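Local coordinates for protein phosphoglycerate dehydrogenase (Lactobacillus plantarum, PDB 3EVT) that probably catalyses the NAD-dependent oxidation of 3-phosphoglycerate to 3-phosphohydroxypyruvate, the entry step of the phosphorylated route to serine, at residues E212-T217 with T235-A240; E100-A105 with Q150-K155. All coordinates share one frame; numbering follows the deposited sequence.

How the contacts relate
Both contacts are helix packing in the NAD-binding part of the chain, whose parallel sheet follows the Rossmann order. Contact 2 closes along the chain before contact 1 opens. Their centres lie 23 Å apart, and their nearest atoms are about 13 Å apart, so they do not touch. The centre of contact 2 is about 6 Å from the centre of the chain, that of contact 1 about 28 Å. Contact 2 reaches the second subunit; no other chain touches contact 1. Contact 1 packs on strand 222-225, contact 2 on the adjacent strand 194-197. A GxGxxG pattern (Gly144, Gly146, Gly149) runs into helix 147-158, consistent with a dinucleotide-binding turn; the Leu152 side chain lies near it without touching.

Contact 1: E212-T217 with T235-A240; sequences ELFQQT and TALMTA
Phe214, on helix 211-215, faces helix 234-242, and its CA comes closest to that of Ala240, at 6.6 Å. No hydrogen bond joins 212-217 to 235-240. The one side chain that reaches across from 212-217 is that of Phe214. Its CG stands anti to the carbonyl carbon (chi1 -65°), which carries the ring over to the second helix. There the ring lies obliquely against one face of the helix. Phe214 CD2 meets the methyl CB of Ala240 at 3.8 Å. Phe214 CE2 reaches deeper, to 3.6 Å from Leu237 N, and lies 4.0 Å from Ala236 CB. Ala236 and Ala240 are one turn apart, and Ala240 N bonds to Ala236 O at 2.7 Å. Their small methyls let the ring come close to the helix backbone. Leu237 turns to the sheet and packs on Leu223, Ala249 and Leu251. Phe214 also touches Leu223, so both helices rest on strand 222-225 of the Rossmann sheet. An alanine in place of Phe214 would probably open a gap beside Ala236 and Ala240 and leave the two helices without their main bridge. All four touching residues are buried. The side chains that meet are apolar and no hydrogen bond crosses, so the contact rests on close packing of the ring against methyls and helix backbone.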
ATOM      1  N   GLU A 212      14.174 -25.775  12.044  1.00 57.34           N
ATOM      2  CA  GLU A 212      15.474 -25.148  11.758  1.00 56.36           C
ATOM      3  C   GLU A 212      15.315 -23.701  11.296  1.00 55.83           C
ATOM      4  O   GLU A 212      15.977 -22.790  11.835  1.00 55.99           O
ATOM      5  CB  GLU A 212      16.254 -25.945  10.711  1.00 57.13           C
ATOM      6  N   LEU A 213      14.443 -23.504  10.296  1.00 54.78           N
ATOM      7  CA  LEU A 213      14.141 -22.167   9.709  1.00 54.13           C
ATOM      8  C   LEU A 213      13.734 -21.164  10.776  1.00 53.71           C
ATOM      9  O   LEU A 213      14.355 -20.108  10.913  1.00 53.87           O
ATOM     10  CB  LEU A 213      13.058 -22.228   8.610  1.00 53.19           C
ATOM     11  CG  LEU A 213      12.803 -20.896   7.853  1.00 51.97           C
ATOM     12  CD1 LEU A 213      12.307 -21.053   6.408  1.00 48.49           C
ATOM     13  CD2 LEU A 213      11.898 -19.904   8.597  1.00 47.92           C
ATOM     14  N   PHE A 214      12.736 -21.547  11.569  1.00 53.92           N
ATOM     15  CA  PHE A 214      12.215 -20.703  12.613  1.00 54.85           C
ATOM     16  C   PHE A 214      13.305 -20.306  13.589  1.00 55.75           C
ATOM     17  O   PHE A 214      13.341 -19.174  14.042  1.00 56.58           O
ATOM     18  CB  PHE A 214      11.039 -21.381  13.342  1.00 54.57           C
ATOM     19  CG  PHE A 214       9.835 -21.606  12.472  1.00 55.18           C
ATOM     20  CD1 PHE A 214       9.555 -20.743  11.413  1.00 52.86           C
ATOM     21  CD2 PHE A 214       8.982 -22.689  12.699  1.00 55.76           C
ATOM     22  CE1 PHE A 214       8.455 -20.945  10.606  1.00 53.36           C
ATOM     23  CE2 PHE A 214       7.863 -22.915  11.882  1.00 55.60           C
ATOM     24  CZ  PHE A 214       7.600 -22.038  10.827  1.00 53.92           C
ATOM     25  N   GLN A 215      14.189 -21.238  13.917  1.00 56.19           N
ATOM     26  CA  GLN A 215      15.289 -20.968  14.852  1.00 57.50           C
ATOM     27  C   GLN A 215      16.317 -19.962  14.333  1.00 56.39           C
ATOM     28  O   GLN A 215      17.009 -19.369  15.126  1.00 57.51           O
ATOM     29  CB  GLN A 215      16.016 -22.284  15.227  1.00 58.30           C
ATOM     30  CG  GLN A 215      15.794 -22.726  16.689  1.00 63.99           C
ATOM     31  CD  GLN A 215      15.859 -24.248  16.895  1.00 70.24           C
ATOM     32  OE1 GLN A 215      16.822 -24.918  16.466  1.00 73.49           O
ATOM     33  NE2 GLN A 215      14.827 -24.803  17.557  1.00 69.75           N
ATOM     34  N   GLN A 216      16.446 -19.795  13.015  1.00 54.93           N
ATOM     35  CA  GLN A 216      17.364 -18.813  12.451  1.00 53.62           C
ATOM     36  C   GLN A 216      16.864 -17.346  12.493  1.00 52.68           C
ATOM     37  O   GLN A 216      17.612 -16.446  12.118  1.00 51.71           O
ATOM     38  CB  GLN A 216      17.713 -19.158  10.996  1.00 53.88           C
ATOM     39  CG  GLN A 216      18.489 -20.444  10.809  1.00 53.99           C
ATOM     40  CD  GLN A 216      18.515 -20.852   9.347  1.00 56.43           C
ATOM     41  OE1 GLN A 216      19.463 -20.557   8.615  1.00 60.38           O
ATOM     42  NE2 GLN A 216      17.465 -21.495   8.905  1.00 56.03           N
ATOM     43  N   THR A 217      15.633 -17.110  12.954  1.00 51.68           N
ATOM     44  CA  THR A 217      15.053 -15.766  12.922  1.00 50.79           C
ATOM     45  C   THR A 217      15.462 -15.070  14.193  1.00 50.90           C
ATOM     46  O   THR A 217      15.515 -15.716  15.241  1.00 51.78           O
ATOM     47  CB  THR A 217      13.482 -15.744  12.843  1.00 49.91           C
ATOM     48  OG1 THR A 217      12.895 -16.206  14.074  1.00 48.84           O
ATOM     49  CG2 THR A 217      12.948 -16.530  11.684  1.00 49.49           C
ATOM     50  N   THR A 235       3.029 -28.128  13.553  1.00 57.45           N
ATOM     51  CA  THR A 235       3.501 -28.330  14.917  1.00 57.56           C
ATOM     52  C   THR A 235       4.643 -27.399  15.307  1.00 56.20           C
ATOM     53  O   THR A 235       4.558 -26.707  16.340  1.00 56.00           O
ATOM     54  CB  THR A 235       3.892 -29.806  15.148  1.00 58.11           C
ATOM     55  OG1 THR A 235       2.684 -30.580  15.096  1.00 60.44           O
ATOM     56  CG2 THR A 235       4.554 -29.977  16.514  1.00 57.79           C
ATOM     57  N   ALA A 236       5.667 -27.365  14.452  1.00 54.74           N
ATOM     58  CA  ALA A 236       6.787 -26.442  14.625  1.00 54.27           C
ATOM     59  C   ALA A 236       6.288 -24.994  14.748  1.00 54.52           C
ATOM     60  O   ALA A 236       6.745 -24.235  15.630  1.00 54.75           O
ATOM     61  CB  ALA A 236       7.748 -26.581  13.478  1.00 53.75           C
ATOM     62  N   LEU A 237       5.335 -24.626  13.878  1.00 53.42           N
ATOM     63  CA  LEU A 237       4.761 -23.284  13.864  1.00 52.79           C
ATOM     64  C   LEU A 237       4.177 -22.936  15.250  1.00 52.95           C
ATOM     65  O   LEU A 237       4.516 -21.892  15.854  1.00 52.54           O
ATOM     66  CB  LEU A 237       3.722 -23.133  12.729  1.00 52.18           C
ATOM     67  CG  LEU A 237       2.910 -21.797  12.740  1.00 52.76           C
ATOM     68  CD1 LEU A 237       3.777 -20.537  12.534  1.00 51.69           C
ATOM     69  CD2 LEU A 237       1.746 -21.764  11.764  1.00 49.97           C
ATOM     70  N   MET A 238       3.321 -23.818  15.770  1.00 53.47           N
ATOM     71  CA  MET A 238       2.714 -23.565  17.063  1.00 53.64           C
ATOM     72  C   MET A 238       3.748 -23.474  18.181  1.00 53.99           C
ATOM     73  O   MET A 238       3.623 -22.608  19.060  1.00 53.34           O
ATOM     74  CB  MET A 238       1.594 -24.566  17.366  1.00 54.01           C
ATOM     75  CG  MET A 238       0.332 -24.323  16.479  1.00 54.63           C
ATOM     76  SD  MET A 238      -1.073 -25.332  16.980  1.00 52.48           S
ATOM     77  CE  MET A 238      -0.447 -26.858  16.296  1.00 48.60           C
ATOM     78  N   THR A 239       4.794 -24.311  18.119  1.00 53.63           N
ATOM     79  CA  THR A 239       5.856 -24.210  19.109  1.00 54.06           C
ATOM     80  C   THR A 239       6.777 -22.971  18.937  1.00 52.90           C
ATOM     81  O   THR A 239       7.157 -22.334  19.934  1.00 52.17           O
ATOM     82  CB  THR A 239       6.565 -25.608  19.398  1.00 54.27           C
ATOM     83  OG1 THR A 239       7.392 -25.976  18.317  1.00 57.00           O
ATOM     84  CG2 THR A 239       5.520 -26.735  19.556  1.00 54.88           C
ATOM     85  N   ALA A 240       7.044 -22.564  17.693  1.00 52.75           N
ATOM     86  CA  ALA A 240       7.771 -21.288  17.430  1.00 52.11           C
ATOM     87  C   ALA A 240       7.035 -20.061  17.976  1.00 52.17           C
ATOM     88  O   ALA A 240       7.668 -19.121  18.459  1.00 52.81           O
ATOM     89  CB  ALA A 240       8.018 -21.094  15.968  1.00 51.93           C
TER

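Contact 2: E100-A105 with Q150-K155; sequences ESVLAA and QSLAAK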
ATOM      1  N   GLU A 100      -2.424  -7.719  -2.244  1.00 39.54           N
ATOM      2  CA  GLU A 100      -3.297  -6.978  -1.308  1.00 39.82           C
ATOM      3  C   GLU A 100      -3.673  -7.787  -0.048  1.00 39.45           C
ATOM      4  O   GLU A 100      -3.674  -7.259   1.060  1.00 39.50           O
ATOM      5  CB  GLU A 100      -4.572  -6.496  -2.023  1.00 40.06           C
ATOM      6  CG  GLU A 100      -4.301  -5.330  -3.023  1.00 39.87           C
ATOM      7  CD  GLU A 100      -5.585  -4.606  -3.380  1.00 42.03           C
ATOM      8  OE1 GLU A 100      -6.580  -4.779  -2.602  1.00 38.56           O
ATOM      9  OE2 GLU A 100      -5.586  -3.853  -4.401  1.00 43.81           O
ATOM     10  N   SER A 101      -3.989  -9.074  -0.205  1.00 39.70           N
ATOM     11  CA  SER A 101      -4.171  -9.972   0.962  1.00 38.23           C
ATOM     12  C   SER A 101      -2.982 -10.050   1.880  1.00 38.41           C
ATOM     13  O   SER A 101      -3.143 -10.069   3.100  1.00 37.49           O
ATOM     14  CB  SER A 101      -4.494 -11.385   0.513  1.00 38.17           C
ATOM     15  OG  SER A 101      -5.765 -11.374  -0.136  1.00 39.97           O
ATOM     16  N   VAL A 102      -1.777 -10.114   1.324  1.00 38.59           N
ATOM     17  CA  VAL A 102      -0.593 -10.118   2.210  1.00 38.51           C
ATOM     18  C   VAL A 102      -0.466  -8.767   2.943  1.00 39.02           C
ATOM     19  O   VAL A 102      -0.223  -8.712   4.157  1.00 39.24           O
ATOM     20  CB  VAL A 102       0.683 -10.456   1.451  1.00 37.77           C
ATOM     21  CG1 VAL A 102       1.913 -10.393   2.409  1.00 37.18           C
ATOM     22  CG2 VAL A 102       0.543 -11.860   0.830  1.00 38.51           C
ATOM     23  N   LEU A 103      -0.633  -7.669   2.223  1.00 39.22           N
ATOM     24  CA  LEU A 103      -0.519  -6.348   2.866  1.00 38.64           C
ATOM     25  C   LEU A 103      -1.553  -6.257   3.996  1.00 38.82           C
ATOM     26  O   LEU A 103      -1.279  -5.689   5.060  1.00 38.78           O
ATOM     27  CB  LEU A 103      -0.718  -5.216   1.840  1.00 38.82           C
ATOM     28  CG  LEU A 103       0.264  -5.061   0.656  1.00 40.14           C
ATOM     29  CD1 LEU A 103      -0.277  -3.983  -0.287  1.00 42.93           C
ATOM     30  CD2 LEU A 103       1.680  -4.688   1.126  1.00 42.22           C
ATOM     31  N   ALA A 104      -2.738  -6.833   3.751  1.00 37.78           N
ATOM     32  CA  ALA A 104      -3.856  -6.787   4.670  1.00 37.75           C
ATOM     33  C   ALA A 104      -3.519  -7.530   5.939  1.00 38.29           C
ATOM     34  O   ALA A 104      -3.832  -7.070   7.054  1.00 39.28           O
ATOM     35  CB  ALA A 104      -5.116  -7.404   3.997  1.00 37.41           C
ATOM     36  N   ALA A 105      -2.882  -8.688   5.787  1.00 37.60           N
ATOM     37  CA  ALA A 105      -2.509  -9.462   6.936  1.00 37.67           C
ATOM     38  C   ALA A 105      -1.507  -8.664   7.786  1.00 38.06           C
ATOM     39  O   ALA A 105      -1.615  -8.622   9.010  1.00 39.48           O
ATOM     40  CB  ALA A 105      -1.918 -10.811   6.479  1.00 37.14           C
ATOM     41  N   GLN A 150       6.793 -10.702  -7.185  1.00 44.12           N
ATOM     42  CA  GLN A 150       7.236  -9.430  -7.737  1.00 44.72           C
ATOM     43  C   GLN A 150       6.192  -8.336  -7.569  1.00 44.85           C
ATOM     44  O   GLN A 150       6.526  -7.157  -7.356  1.00 45.22           O
ATOM     45  CB  GLN A 150       7.522  -9.610  -9.232  1.00 45.03           C
ATOM     46  CG  GLN A 150       8.814 -10.400  -9.542  1.00 45.12           C
ATOM     47  CD  GLN A 150       8.967 -10.657 -11.027  1.00 47.74           C
ATOM     48  OE1 GLN A 150       8.658  -9.796 -11.844  1.00 46.58           O
ATOM     49  NE2 GLN A 150       9.410 -11.858 -11.381  1.00 46.54           N
ATOM     50  N   SER A 151       4.914  -8.714  -7.681  1.00 44.88           N
ATOM     51  CA  SER A 151       3.859  -7.722  -7.480  1.00 44.43           C
ATOM     52  C   SER A 151       3.713  -7.391  -5.993  1.00 43.27           C
ATOM     53  O   SER A 151       3.508  -6.248  -5.645  1.00 42.93           O
ATOM     54  CB  SER A 151       2.549  -8.115  -8.170  1.00 44.19           C
ATOM     55  OG  SER A 151       1.763  -8.954  -7.345  1.00 49.38           O
ATOM     56  N   LEU A 152       3.893  -8.378  -5.116  1.00 43.01           N
ATOM     57  CA  LEU A 152       3.967  -8.091  -3.676  1.00 42.01           C
ATOM     58  C   LEU A 152       5.146  -7.160  -3.351  1.00 42.26           C
ATOM     59  O   LEU A 152       4.968  -6.148  -2.655  1.00 40.86           O
ATOM     60  CB  LEU A 152       4.036  -9.367  -2.835  1.00 41.18           C
ATOM     61  CG  LEU A 152       4.202  -9.117  -1.316  1.00 41.07           C
ATOM     62  CD1 LEU A 152       3.122  -8.165  -0.736  1.00 35.99           C
ATOM     63  CD2 LEU A 152       4.258 -10.451  -0.511  1.00 37.43           C
ATOM     64  N   ALA A 153       6.344  -7.520  -3.840  1.00 41.91           N
ATOM     65  CA  ALA A 153       7.535  -6.651  -3.771  1.00 42.29           C
ATOM     66  C   ALA A 153       7.314  -5.194  -4.213  1.00 42.60           C
ATOM     67  O   ALA A 153       7.785  -4.241  -3.551  1.00 42.15           O
ATOM     68  CB  ALA A 153       8.680  -7.250  -4.580  1.00 42.21           C
ATOM     69  N   ALA A 154       6.656  -5.012  -5.357  1.00 43.23           N
ATOM     70  CA  ALA A 154       6.401  -3.660  -5.864  1.00 42.98           C
ATOM     71  C   ALA A 154       5.561  -2.883  -4.848  1.00 42.87           C
ATOM     72  O   ALA A 154       5.856  -1.726  -4.553  1.00 41.79           O
ATOM     73  CB  ALA A 154       5.676  -3.697  -7.243  1.00 42.11           C
ATOM     74  N   LYS A 155       4.500  -3.504  -4.320  1.00 42.63           N
ATOM     75  CA  LYS A 155       3.627  -2.728  -3.409  1.00 41.99           C
ATOM     76  C   LYS A 155       4.298  -2.423  -2.071  1.00 42.22           C
ATOM     77  O   LYS A 155       4.209  -1.311  -1.565  1.00 42.15           O
ATOM     78  CB  LYS A 155       2.309  -3.437  -3.172  1.00 42.54           C
ATOM     79  CG  LYS A 155       1.428  -3.567  -4.376  1.00 44.16           C
ATOM     80  CD  LYS A 155       0.212  -4.437  -4.033  1.00 45.56           C
ATOM     81  CE  LYS A 155      -0.411  -4.919  -5.317  1.00 44.98           C
ATOM     82  NZ  LYS A 155      -0.969  -3.749  -6.004  1.00 48.33           N
TER
HETATM   83  O   HOH W   1      -3.439  -2.586  -4.946  1.00 42.96           O
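Leu152 lays its two methyls against Val102, and the two side chains cross at about a right angle. This joins helix 93-110 to helix 147-158, the helix that follows the first strand of the Rossmann fold, 139-143. The axes come within 10.1 Å and cross at -50°. Leu152 CG is anti to the backbone N (chi1 176°), and the end of the side chain comes nearer helix 93-110 than its base. Its CD2 sits 3.7 Å from Val102 CG1. Both residues also pack on Val196 of strand 194-197, so the pair packs between the helices and the sheet. The Leu103 and Leu152 side chains slide past each other in opposite directions, with Leu103 CD2 4.2 Å from Leu152 CD1. The other methyl, Leu103 CD1, meets the aliphatic part of Lys155, 3.8 Å from CD. The lysine thus covers the leucine with its chain and carries its ammonium beyond, where Asp96 forms a salt bridge to it. Glu100 is held by Leu135 N and Thr136 N of the second subunit, which ties this end of the contact to the dimer interface. One water bridges Glu100 and Lys155, whose charged atoms do not touch: it donates to Glu100 OE2 at 2.6 Å and accepts from Lys155 NZ at 2.9 Å.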